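Local coordinates for protein putative L-alanine-DL-glutamate epimerase (PDB 3GO2) that binds magnesium as a member of the mandelate racemase/muconate lactonizing enzyme family and probably acts as a racemase or epimerase, at residues G33-F37 with A90-A94; S43-V49 with V83-G87; L96-K101 with P373-D378; R200-E204 with E235-F239; E354-H358 with T377-A383. All blocks are in the same frame, centred on the assembly; numbering follows the deposited sequence.

Overall arrangement
Interactions 1, 2 and 3 all use helix 82-103, one after another along its length: 2 near its start, then 1, then 3 towards its end. Interactions 1 and 2 are buried, close-packed contacts, each crossed by one serine hydroxyl bond, to a helix carbonyl in 1 and to a carboxylate in 2. Interaction 3 is buried too, but it is held by a salt-bridge network and an indole, and it joins the helix to the C-terminal part of the chain. Interaction 5 shares T377 and D378 with it and works through backbone bonds and two threonine hydroxyls, partly at the surface; W34 of interaction 1 packs against it. Interaction 4 stands apart in the barrel, where an arginine bridges two glutamates beside a phenylalanine and two leucines.

Interaction 1. Residues G33-F37 with A90-A94; sequences GWSEF and AIENA
S35 turns its side chain from strand 33-37 onto the helix at 90-94, which runs roughly antiparallel to it (148° between the two axes, 6.5 Å at closest approach). Its CB lies 3.3 Å from O of A90 and 3.6 Å from CB of N93, and also sits beside the backbone N of A94. From there chi1 of 69° tucks OG between the serine's own backbone N and carbonyl carbon, aimed at the helix, and the hydroxyl donates to O of A90 over 2.7 Å. That carbonyl takes a second bond on the opposite face of its plane, from N of A94, so the strand grips an oxygen the helix already uses. This is the sheet-on-helix packing of the N-terminal capping domain of the enolase superfamily: strands 5-14, 19-27 and 32-37 make an antiparallel sheet with helix 82-103 against it. Further along the strand, CB of F37 meets CB of A90 at 3.9 Å, and the ring carries on to V46 and I50. At the other end CA of G33 makes a C-H...O contact with O of A94, 3.6 Å long. A water bridges O of E36 and ND2 of N93, whose amide is otherwise held by V298 and T293.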
# COMPACT_ATOMS: atom_id res chain seq x y z
N GLY A 33 32.46 -37.01 3.62
CA GLY A 33 31.13 -36.45 3.43
C GLY A 33 30.86 -36.29 1.93
O GLY A 33 31.75 -35.88 1.17
N TRP A 34 29.63 -36.61 1.54
CA TRP A 34 29.20 -36.57 0.15
C TRP A 34 27.97 -35.71 -0.04
O TRP A 34 27.08 -35.65 0.84
CB TRP A 34 28.78 -37.96 -0.30
CG TRP A 34 29.88 -38.98 -0.47
CD1 TRP A 34 30.23 -39.97 0.42
CD2 TRP A 34 30.71 -39.15 -1.61
NE1 TRP A 34 31.24 -40.73 -0.10
CE2 TRP A 34 31.55 -40.24 -1.35
CE3 TRP A 34 30.84 -38.47 -2.82
CZ2 TRP A 34 32.50 -40.68 -2.26
CZ3 TRP A 34 31.78 -38.91 -3.73
CH2 TRP A 34 32.59 -40.01 -3.44
N SER A 35 27.91 -35.05 -1.18
CA SER A 35 26.64 -34.51 -1.69
C SER A 35 26.51 -34.82 -3.16
O SER A 35 27.46 -35.27 -3.82
CB SER A 35 26.58 -32.99 -1.46
OG SER A 35 27.51 -32.32 -2.29
N GLU A 36 25.32 -34.58 -3.68
CA GLU A 36 25.06 -34.71 -5.11
C GLU A 36 24.58 -33.34 -5.58
O GLU A 36 23.92 -32.65 -4.82
CB GLU A 36 24.06 -35.82 -5.41
CG GLU A 36 23.74 -35.98 -6.90
CD GLU A 36 22.77 -37.10 -7.20
OE1 GLU A 36 22.52 -37.92 -6.32
OE2 GLU A 36 22.25 -37.16 -8.35
N PHE A 37 25.01 -32.91 -6.75
CA PHE A 37 24.54 -31.66 -7.37
C PHE A 37 24.30 -31.88 -8.88
O PHE A 37 24.53 -32.96 -9.40
CB PHE A 37 25.51 -30.50 -7.09
CG PHE A 37 26.86 -30.61 -7.76
CD1 PHE A 37 27.13 -29.96 -8.97
CD2 PHE A 37 27.86 -31.35 -7.18
CE1 PHE A 37 28.40 -30.02 -9.55
CE2 PHE A 37 29.12 -31.44 -7.77
CZ PHE A 37 29.38 -30.79 -8.97
N ALA A 90 26.02 -27.27 -2.51
CA ALA A 90 26.61 -28.61 -2.67
C ALA A 90 27.71 -28.86 -1.63
O ALA A 90 27.83 -29.98 -1.04
CB ALA A 90 27.17 -28.76 -4.08
N ILE A 91 28.53 -27.84 -1.39
CA ILE A 91 29.56 -27.97 -0.37
C ILE A 91 28.93 -28.08 1.02
O ILE A 91 29.36 -28.89 1.82
CB ILE A 91 30.58 -26.84 -0.45
CG1 ILE A 91 31.33 -26.93 -1.78
CG2 ILE A 91 31.53 -26.88 0.77
CD1 ILE A 91 32.31 -25.73 -2.02
N GLU A 92 27.92 -27.27 1.29
CA GLU A 92 27.18 -27.35 2.55
C GLU A 92 26.69 -28.75 2.80
O GLU A 92 26.80 -29.27 3.91
CB GLU A 92 26.02 -26.35 2.56
CG GLU A 92 25.16 -26.49 3.82
CD GLU A 92 24.25 -25.31 4.03
OE1 GLU A 92 23.02 -25.46 3.85
OE2 GLU A 92 24.78 -24.26 4.41
N ASN A 93 26.12 -29.37 1.78
CA ASN A 93 25.55 -30.67 1.95
C ASN A 93 26.61 -31.74 2.21
O ASN A 93 26.36 -32.67 2.94
CB ASN A 93 24.62 -31.02 0.80
CG ASN A 93 23.32 -30.29 0.90
OD1 ASN A 93 22.90 -29.89 2.00
ND2 ASN A 93 22.63 -30.15 -0.24
N ALA A 94 27.81 -31.56 1.67
CA ALA A 94 28.91 -32.50 1.94
C ALA A 94 29.45 -32.27 3.35
O ALA A 94 29.77 -33.22 4.05
CB ALA A 94 30.04 -32.36 0.89
O HOH W 1 23.76 -30.54 -2.91

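Interaction 2. Residues S43-V49 with V83-G87; sequences SPGVTAV and VVSEG
S43 and V46 lead the 43-49 segment against helix 82-103, within the helical part of the N-terminal capping domain. S43 to V46 is a type II beta turn, and G45, with its positive phi, occupies the N-cap position of helix 46-57. The polar part is one short bond: OG of S43 donates a hydrogen bond to OE2 of E86 at 2.6 Å, on the syn lone pair, the side of the other carboxylate oxygen. F41 O is a further partner of that hydroxyl. E86 reaches out along an extended chain, its side chain about 7 Å from a bound magnesium ion. A second subunit packs close by, its V83 against V83 and V84, its A79 against S43 and E86.

The rest is valine packing. V46 crosses E86 at about a right angle and splits its branches: CG2 touches OE1 of E86 at 3.5 Å, while CG1 lies 3.8 Å from N of G87. With no side chain at G87, the CA atoms of V46 and G87 come within 5.2 Å. V49 uses both methyls on the helix backbone, CG1 standing 3.7 Å from O of V84. V83 brings CG1 to 4.0 Å from CG2 of V46 and also towards the turn, where it lies 3.4 Å from O of P44, a buried carbonyl oxygen with no polar partner in the model.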
# COMPACT_ATOMS: atom_id res chain seq x y z
N SER A 43 22.11 -25.14 -15.40
CA SER A 43 23.11 -24.71 -14.43
C SER A 43 24.55 -25.06 -14.82
O SER A 43 25.28 -25.67 -14.05
CB SER A 43 22.77 -25.33 -13.06
OG SER A 43 21.48 -24.97 -12.61
N PRO A 44 25.01 -24.61 -16.01
CA PRO A 44 26.42 -24.78 -16.32
C PRO A 44 27.32 -24.01 -15.34
O PRO A 44 26.97 -22.90 -14.94
CB PRO A 44 26.55 -24.16 -17.72
CG PRO A 44 25.42 -23.16 -17.80
CD PRO A 44 24.31 -23.76 -16.99
N GLY A 45 28.46 -24.58 -14.98
CA GLY A 45 29.45 -23.88 -14.18
C GLY A 45 29.51 -24.24 -12.69
O GLY A 45 30.42 -23.77 -11.98
N VAL A 46 28.55 -25.03 -12.20
CA VAL A 46 28.55 -25.35 -10.75
C VAL A 46 29.86 -26.01 -10.29
O VAL A 46 30.42 -25.67 -9.25
CB VAL A 46 27.35 -26.24 -10.33
CG1 VAL A 46 27.37 -26.46 -8.82
CG2 VAL A 46 26.01 -25.59 -10.77
N THR A 47 30.35 -26.95 -11.09
CA THR A 47 31.60 -27.63 -10.77
C THR A 47 32.75 -26.63 -10.62
O THR A 47 33.57 -26.73 -9.70
CB THR A 47 31.97 -28.71 -11.81
OG1 THR A 47 30.89 -29.66 -11.95
CG2 THR A 47 33.28 -29.42 -11.41
N ALA A 48 32.80 -25.63 -11.50
CA ALA A 48 33.88 -24.64 -11.44
C ALA A 48 33.83 -23.81 -10.17
O ALA A 48 34.85 -23.49 -9.58
CB ALA A 48 33.85 -23.75 -12.67
N VAL A 49 32.61 -23.44 -9.76
CA VAL A 49 32.40 -22.75 -8.49
C VAL A 49 32.91 -23.57 -7.31
O VAL A 49 33.64 -23.08 -6.45
CB VAL A 49 30.88 -22.40 -8.28
CG1 VAL A 49 30.67 -21.78 -6.90
CG2 VAL A 49 30.39 -21.46 -9.40
N VAL A 83 24.16 -20.29 -10.04
CA VAL A 83 25.17 -21.35 -10.03
C VAL A 83 26.20 -21.17 -8.91
O VAL A 83 26.67 -22.15 -8.37
CB VAL A 83 25.84 -21.54 -11.41
CG1 VAL A 83 24.86 -22.09 -12.44
CG2 VAL A 83 26.42 -20.32 -11.89
N VAL A 84 26.51 -19.93 -8.52
CA VAL A 84 27.37 -19.69 -7.38
C VAL A 84 26.71 -20.28 -6.13
O VAL A 84 27.34 -21.00 -5.37
CB VAL A 84 27.62 -18.19 -7.17
CG1 VAL A 84 28.07 -17.88 -5.71
CG2 VAL A 84 28.61 -17.68 -8.21
N SER A 85 25.44 -19.95 -5.92
CA SER A 85 24.76 -20.45 -4.74
C SER A 85 24.58 -21.98 -4.79
O SER A 85 24.62 -22.64 -3.73
CB SER A 85 23.43 -19.74 -4.52
OG SER A 85 23.67 -18.41 -4.07
N GLU A 86 24.42 -22.56 -5.99
CA GLU A 86 24.37 -24.02 -6.11
C GLU A 86 25.69 -24.65 -5.68
O GLU A 86 25.71 -25.69 -5.03
CB GLU A 86 24.06 -24.47 -7.53
CG GLU A 86 22.67 -24.16 -8.00
CD GLU A 86 22.41 -24.67 -9.38
OE1 GLU A 86 22.70 -25.87 -9.65
OE2 GLU A 86 21.92 -23.87 -10.24
N GLY A 87 26.81 -24.01 -6.00
CA GLY A 87 28.09 -24.57 -5.58
C GLY A 87 28.23 -24.54 -4.07
O GLY A 87 28.70 -25.50 -3.45

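Interaction 3. Residues L96-K101 with P373-D378; sequences LDAKAK and PGWGTD
The D97 carboxylate lies nearly parallel to the W375 indole (16° between planes) but displaced past its CD1 side, with CA of D97 over one ring face. The contact joins helix 82-103 of the capping domain to the loop before helix 381-386, the C-terminal part of the chain that, as in the enolase superfamily generally, returns from the barrel to complete that domain. CB of D97 comes within 3.4 Å of NE1 of W375, and CB of L96 approaches the same ring obliquely, 3.9 Å from CZ2 of W375. The indole N-H makes a weak bond to O of N93.

D97 turns its carboxylate to two tasks. With CG swung anti to the backbone N (chi1 -167°), OD1 accepts from N of W375 at 3.0 Å, on its anti side and 33° out of the carboxylate plane. OD2 takes NZ of K101, one turn on, at 2.8 Å, and also N of W34. The extended lysine and D378 approach from opposite directions, and NZ closes a salt bridge to OD1 of D378 at 2.7 Å. The ammonium, bonded as well to O of V32, probably offsets the repulsion of two carboxylates whose OD2 (D97) and OD1 (D378) are 4.3 Å apart. G374, at positive phi, brings its CA to 3.0 Å from OD1 of D97.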
# COMPACT_ATOMS: atom_id res chain seq x y z
N LEU A 96 27.63 -31.21 5.88
CA LEU A 96 26.65 -31.78 6.82
C LEU A 96 26.83 -33.29 6.93
O LEU A 96 26.81 -33.84 8.04
CB LEU A 96 25.23 -31.45 6.39
CG LEU A 96 24.81 -29.99 6.54
CD1 LEU A 96 23.49 -29.78 5.76
CD2 LEU A 96 24.66 -29.59 8.03
N ASP A 97 27.00 -33.96 5.80
CA ASP A 97 27.21 -35.41 5.81
C ASP A 97 28.43 -35.76 6.69
O ASP A 97 28.41 -36.70 7.52
CB ASP A 97 27.44 -35.91 4.39
CG ASP A 97 27.35 -37.42 4.28
OD1 ASP A 97 26.53 -38.03 5.00
OD2 ASP A 97 28.11 -37.99 3.45
N ALA A 98 29.53 -35.03 6.46
CA ALA A 98 30.78 -35.29 7.19
C ALA A 98 30.63 -35.03 8.69
O ALA A 98 31.14 -35.78 9.53
CB ALA A 98 31.93 -34.48 6.60
N LYS A 99 29.92 -33.97 9.04
CA LYS A 99 29.66 -33.65 10.42
C LYS A 99 28.80 -34.70 11.10
O LYS A 99 29.12 -35.15 12.21
CB LYS A 99 29.00 -32.29 10.54
CG LYS A 99 28.76 -31.85 11.98
CD LYS A 99 28.38 -30.37 12.07
CE LYS A 99 28.34 -29.86 13.49
NZ LYS A 99 28.16 -28.37 13.67
N ALA A 100 27.72 -35.10 10.45
CA ALA A 100 26.86 -36.13 10.99
C ALA A 100 27.63 -37.45 11.16
O ALA A 100 27.52 -38.10 12.18
CB ALA A 100 25.62 -36.35 10.10
N LYS A 101 28.43 -37.82 10.16
CA LYS A 101 29.25 -39.05 10.28
C LYS A 101 30.25 -38.94 11.44
O LYS A 101 30.50 -39.93 12.18
CB LYS A 101 29.95 -39.35 8.95
CG LYS A 101 28.99 -39.97 7.92
CD LYS A 101 29.57 -39.90 6.51
CE LYS A 101 28.74 -40.66 5.55
NZ LYS A 101 29.21 -40.50 4.12
N PRO A 373 24.50 -43.25 9.79
CA PRO A 373 25.17 -41.96 9.93
C PRO A 373 25.28 -41.24 8.58
O PRO A 373 25.64 -41.85 7.58
CB PRO A 373 26.56 -42.33 10.47
CG PRO A 373 26.30 -43.64 11.22
CD PRO A 373 25.27 -44.35 10.40
N GLY A 374 25.00 -39.95 8.58
CA GLY A 374 25.02 -39.16 7.37
C GLY A 374 23.68 -39.16 6.65
O GLY A 374 22.63 -39.34 7.26
N TRP A 375 23.71 -38.94 5.35
CA TRP A 375 22.51 -38.85 4.54
C TRP A 375 21.77 -40.16 4.40
O TRP A 375 20.54 -40.16 4.27
CB TRP A 375 22.82 -38.31 3.15
CG TRP A 375 23.32 -36.90 3.11
CD1 TRP A 375 24.45 -36.46 2.50
CD2 TRP A 375 22.67 -35.72 3.63
NE1 TRP A 375 24.58 -35.10 2.64
CE2 TRP A 375 23.50 -34.62 3.33
CE3 TRP A 375 21.46 -35.49 4.30
CZ2 TRP A 375 23.16 -33.30 3.70
CZ3 TRP A 375 21.13 -34.16 4.66
CH2 TRP A 375 21.98 -33.10 4.38
N GLY A 376 22.51 -41.29 4.41
CA GLY A 376 21.87 -42.60 4.27
C GLY A 376 22.31 -43.41 3.06
O GLY A 376 21.89 -44.56 2.88
N THR A 377 23.15 -42.82 2.20
CA THR A 377 23.74 -43.56 1.08
C THR A 377 25.02 -42.85 0.66
O THR A 377 25.15 -41.65 0.87
CB THR A 377 22.73 -43.70 -0.07
OG1 THR A 377 23.15 -44.70 -0.99
CG2 THR A 377 22.58 -42.36 -0.84
N ASP A 378 25.97 -43.60 0.11
CA ASP A 378 27.23 -43.07 -0.38
C ASP A 378 27.38 -43.44 -1.85
O ASP A 378 27.07 -44.56 -2.25
CB ASP A 378 28.41 -43.71 0.37
CG ASP A 378 28.46 -43.31 1.82
OD1 ASP A 378 28.21 -42.11 2.14
OD2 ASP A 378 28.79 -44.20 2.66
O HOH W 2 25.89 -40.26 3.14

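Interaction 4. Residues R200-E204 with E235-F239; sequences RAHLE and ELADF
R200 and L203 on helix 193-210 face L236 and F239, the ends of a type I beta turn, with CA atoms 7.1 Å apart for R200 and L236. The backbones stay apart, so side chains do the joining. The arginine chain leaves extended, then bends at chi3 (-73°), which brings the guanidinium across to E235. NE donates to OE2 of E235 at 2.7 Å, meeting that oxygen nearly along its C-O axis, and NH2 adds a weak bond to the same atom. Both nitrogens use OE2 alone, and the guanidinium and carboxylate planes stand 68° apart, so this is not a two-pronged pairing. On the other branch NH1 binds OE2 of E204, one helical turn on, at 3.2 Å; the arginine thus links a carboxylate on each segment.

F239 packs beside this network with its ring edge towards R200 and E204: NH1 of R200 is 3.0 Å from CE2, CG of E204 3.5 Å from CZ. L203 comes in obliquely, CB 3.8 Å from CE1 of F239, while its CD1 meets CD1 of L236 at 3.7 Å, the two leucines crossing at about a right angle; both touch L218 of strand 215-219, and L203 also touches I216. The arrangement belongs to the modified beta/alpha barrel of the enolase superfamily: a barrel helix braced against the loop from helix 226-235 into strand 243-245.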
# COMPACT_ATOMS: atom_id res chain seq x y z
N ARG A 200 -5.76 -31.08 -21.83
CA ARG A 200 -6.98 -31.75 -21.43
C ARG A 200 -6.97 -33.26 -21.79
O ARG A 200 -7.29 -34.11 -20.93
CB ARG A 200 -8.20 -31.09 -22.08
CG ARG A 200 -9.46 -31.87 -21.80
CD ARG A 200 -10.68 -31.26 -22.42
NE ARG A 200 -11.13 -30.05 -21.75
CZ ARG A 200 -11.51 -29.95 -20.48
NH1 ARG A 200 -11.49 -30.98 -19.64
NH2 ARG A 200 -11.92 -28.77 -20.03
N ALA A 201 -6.63 -33.58 -23.03
CA ALA A 201 -6.63 -34.99 -23.47
C ALA A 201 -5.68 -35.84 -22.60
O ALA A 201 -6.05 -36.94 -22.15
CB ALA A 201 -6.25 -35.11 -24.96
N HIS A 202 -4.47 -35.31 -22.39
CA HIS A 202 -3.46 -35.98 -21.55
C HIS A 202 -3.91 -36.22 -20.13
O HIS A 202 -3.81 -37.34 -19.60
CB HIS A 202 -2.17 -35.16 -21.58
CG HIS A 202 -1.04 -35.77 -20.81
ND1 HIS A 202 -0.07 -36.55 -21.40
CD2 HIS A 202 -0.70 -35.66 -19.50
CE1 HIS A 202 0.80 -36.93 -20.47
NE2 HIS A 202 0.44 -36.41 -19.32
N LEU A 203 -4.39 -35.16 -19.48
CA LEU A 203 -4.84 -35.25 -18.13
C LEU A 203 -6.08 -36.16 -17.98
O LEU A 203 -6.20 -36.87 -16.98
CB LEU A 203 -5.13 -33.85 -17.58
CG LEU A 203 -3.88 -33.03 -17.30
CD1 LEU A 203 -4.30 -31.56 -17.04
CD2 LEU A 203 -3.15 -33.58 -16.10
N GLU A 204 -6.98 -36.14 -18.95
CA GLU A 204 -8.17 -37.04 -18.91
C GLU A 204 -7.76 -38.52 -18.96
O GLU A 204 -8.32 -39.34 -18.21
CB GLU A 204 -9.17 -36.69 -20.00
CG GLU A 204 -9.96 -35.42 -19.63
CD GLU A 204 -10.89 -34.93 -20.71
OE1 GLU A 204 -10.76 -35.40 -21.85
OE2 GLU A 204 -11.74 -34.06 -20.40
N GLU A 235 -9.29 -23.45 -18.63
CA GLU A 235 -9.54 -24.70 -19.33
C GLU A 235 -9.74 -25.86 -18.35
O GLU A 235 -10.63 -26.71 -18.55
CB GLU A 235 -8.39 -25.01 -20.28
CG GLU A 235 -8.49 -26.37 -20.98
CD GLU A 235 -9.60 -26.45 -22.03
OE1 GLU A 235 -9.82 -25.47 -22.75
OE2 GLU A 235 -10.23 -27.53 -22.15
N LEU A 236 -8.91 -25.91 -17.33
CA LEU A 236 -8.86 -27.04 -16.39
C LEU A 236 -9.59 -26.75 -15.11
O LEU A 236 -9.32 -27.35 -14.06
CB LEU A 236 -7.40 -27.40 -16.10
CG LEU A 236 -6.54 -27.72 -17.31
CD1 LEU A 236 -5.11 -27.97 -16.88
CD2 LEU A 236 -7.12 -28.91 -18.13
N ALA A 237 -10.55 -25.84 -15.15
CA ALA A 237 -11.18 -25.35 -13.94
C ALA A 237 -11.89 -26.45 -13.16
O ALA A 237 -11.95 -26.40 -11.91
CB ALA A 237 -12.16 -24.24 -14.28
N ASP A 238 -12.42 -27.44 -13.88
CA ASP A 238 -13.21 -28.51 -13.27
C ASP A 238 -12.41 -29.79 -12.99
O ASP A 238 -12.96 -30.81 -12.56
CB ASP A 238 -14.39 -28.83 -14.18
CG ASP A 238 -15.42 -27.72 -14.20
OD1 ASP A 238 -16.19 -27.66 -15.17
OD2 ASP A 238 -15.46 -26.92 -13.24
N PHE A 239 -11.11 -29.76 -13.26
CA PHE A 239 -10.27 -30.91 -12.96
C PHE A 239 -9.88 -30.94 -11.50
O PHE A 239 -9.71 -29.89 -10.88
CB PHE A 239 -8.99 -30.82 -13.76
CG PHE A 239 -9.06 -31.47 -15.05
CD1 PHE A 239 -8.66 -32.79 -15.18
CD2 PHE A 239 -9.52 -30.78 -16.16
CE1 PHE A 239 -8.72 -33.42 -16.40
CE2 PHE A 239 -9.58 -31.39 -17.38
CZ PHE A 239 -9.18 -32.71 -17.51

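Interaction 5. Residues E354-H358 with T377-A383; sequences ELFTH and TDPVEEA
The ring of F356 takes T377, D378 and P379 obliquely: CD1 lies 3.9 Å from CA of P379, CE1 4.2 Å from its CG, and OG1 of T377 and O of D378 are further neighbours. L324 and E36 also touch this phenylalanine. The imidazole of H358, by contrast, meets CA of T377 at its edge, near the ring plane.

The two backbones run antiparallel, F356 opposite P379 in a single beta bridge with CA atoms 4.4 Å apart. N of T357 donates to O of D378 at 2.9 Å, in the carbonyl plane, and N of V380 to O of L355 at 2.8 Å, coming from above that carbonyl's plane, 37° out of it. Side-chain hydroxyls extend the pairing. With chi1 at 55°, OG1 of T357 stands between its own N and carbonyl carbon, where it accepts from N of D378 at 3.0 Å and shares a water with OD2 of that residue, whose other oxygen, OD1, is held by K101. OG1 of T377 donates to O of H358 at 2.6 Å, on a lone pair.

These segments belong to the C-terminal part of the chain that packs on the capping-domain sheet, as in other enolase-superfamily proteins: P379 touches W34 and F22, and L355 touches Y20. Past V380, the N-cap of helix 381-386, the methyl of A383 presses to 3.2 Å from O of E354. CD2 of L355 lies against the backbone carbonyl of A383.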
# COMPACT_ATOMS: atom_id res chain seq x y z
N GLU A 354 23.81 -49.60 -8.72
CA GLU A 354 25.27 -49.80 -8.76
C GLU A 354 26.02 -48.59 -8.21
O GLU A 354 27.09 -48.74 -7.63
CB GLU A 354 25.71 -50.07 -10.22
CG GLU A 354 27.17 -50.52 -10.44
CD GLU A 354 27.62 -50.43 -11.92
OE1 GLU A 354 26.76 -50.32 -12.83
OE2 GLU A 354 28.85 -50.45 -12.18
N LEU A 355 25.48 -47.39 -8.43
CA LEU A 355 26.20 -46.15 -8.14
C LEU A 355 26.23 -45.79 -6.68
O LEU A 355 27.04 -44.96 -6.28
CB LEU A 355 25.56 -44.98 -8.90
CG LEU A 355 25.63 -45.06 -10.43
CD1 LEU A 355 24.75 -43.98 -11.04
CD2 LEU A 355 27.06 -44.94 -10.91
N PHE A 356 25.34 -46.39 -5.88
CA PHE A 356 25.20 -46.01 -4.49
C PHE A 356 25.18 -47.22 -3.57
O PHE A 356 24.73 -48.31 -3.95
CB PHE A 356 23.88 -45.23 -4.31
CG PHE A 356 23.79 -43.98 -5.16
CD1 PHE A 356 24.43 -42.81 -4.76
CD2 PHE A 356 23.12 -43.98 -6.37
CE1 PHE A 356 24.37 -41.66 -5.54
CE2 PHE A 356 23.04 -42.84 -7.14
CZ PHE A 356 23.69 -41.68 -6.72
N THR A 357 25.62 -47.02 -2.34
CA THR A 357 25.67 -48.12 -1.37
C THR A 357 24.27 -48.58 -0.95
O THR A 357 24.03 -49.79 -0.79
CB THR A 357 26.49 -47.76 -0.14
OG1 THR A 357 25.98 -46.55 0.44
CG2 THR A 357 28.00 -47.60 -0.46
N HIS A 358 23.34 -47.63 -0.80
CA HIS A 358 21.95 -47.91 -0.41
C HIS A 358 20.94 -47.23 -1.30
O HIS A 358 21.16 -46.11 -1.78
CB HIS A 358 21.69 -47.44 1.03
CG HIS A 358 22.59 -48.09 2.03
ND1 HIS A 358 22.37 -49.37 2.50
CD2 HIS A 358 23.71 -47.64 2.64
CE1 HIS A 358 23.32 -49.68 3.37
NE2 HIS A 358 24.14 -48.65 3.48
N THR A 377 23.15 -42.82 2.20
CA THR A 377 23.74 -43.56 1.08
C THR A 377 25.02 -42.85 0.66
O THR A 377 25.15 -41.65 0.87
CB THR A 377 22.73 -43.70 -0.07
OG1 THR A 377 23.15 -44.70 -0.99
CG2 THR A 377 22.58 -42.36 -0.84
N ASP A 378 25.97 -43.60 0.11
CA ASP A 378 27.23 -43.07 -0.38
C ASP A 378 27.38 -43.44 -1.85
O ASP A 378 27.07 -44.56 -2.25
CB ASP A 378 28.41 -43.71 0.37
CG ASP A 378 28.46 -43.31 1.82
OD1 ASP A 378 28.21 -42.11 2.14
OD2 ASP A 378 28.79 -44.20 2.66
N PRO A 379 27.81 -42.49 -2.68
CA PRO A 379 28.26 -42.86 -4.02
C PRO A 379 29.42 -43.84 -3.93
O PRO A 379 30.19 -43.81 -2.97
CB PRO A 379 28.72 -41.52 -4.63
CG PRO A 379 28.03 -40.49 -3.79
CD PRO A 379 27.97 -41.05 -2.42
N VAL A 380 29.52 -44.71 -4.93
CA VAL A 380 30.56 -45.74 -5.00
C VAL A 380 31.56 -45.36 -6.08
O VAL A 380 31.22 -45.32 -7.26
CB VAL A 380 29.95 -47.11 -5.26
CG1 VAL A 380 31.06 -48.21 -5.36
CG2 VAL A 380 28.91 -47.46 -4.14
N GLU A 381 32.79 -45.04 -5.68
CA GLU A 381 33.77 -44.51 -6.62
C GLU A 381 34.08 -45.40 -7.81
O GLU A 381 34.18 -44.91 -8.93
CB GLU A 381 35.03 -44.05 -5.89
CG GLU A 381 34.69 -42.80 -5.13
CD GLU A 381 35.57 -42.52 -3.98
OE1 GLU A 381 36.42 -41.62 -4.16
OE2 GLU A 381 35.38 -43.16 -2.89
N GLU A 382 34.28 -46.69 -7.58
CA GLU A 382 34.54 -47.60 -8.70
C GLU A 382 33.37 -47.60 -9.70
O GLU A 382 33.57 -47.65 -10.93
CB GLU A 382 34.82 -49.02 -8.20
CG GLU A 382 35.21 -49.98 -9.32
CD GLU A 382 35.62 -51.34 -8.83
OE1 GLU A 382 35.50 -51.63 -7.62
OE2 GLU A 382 36.12 -52.11 -9.70
N ALA A 383 32.14 -47.54 -9.17
CA ALA A 383 30.95 -47.59 -10.03
C ALA A 383 30.80 -46.29 -10.82
O ALA A 383 30.43 -46.31 -12.00
CB ALA A 383 29.71 -47.87 -9.22
O HOH W 3 26.90 -46.09 2.94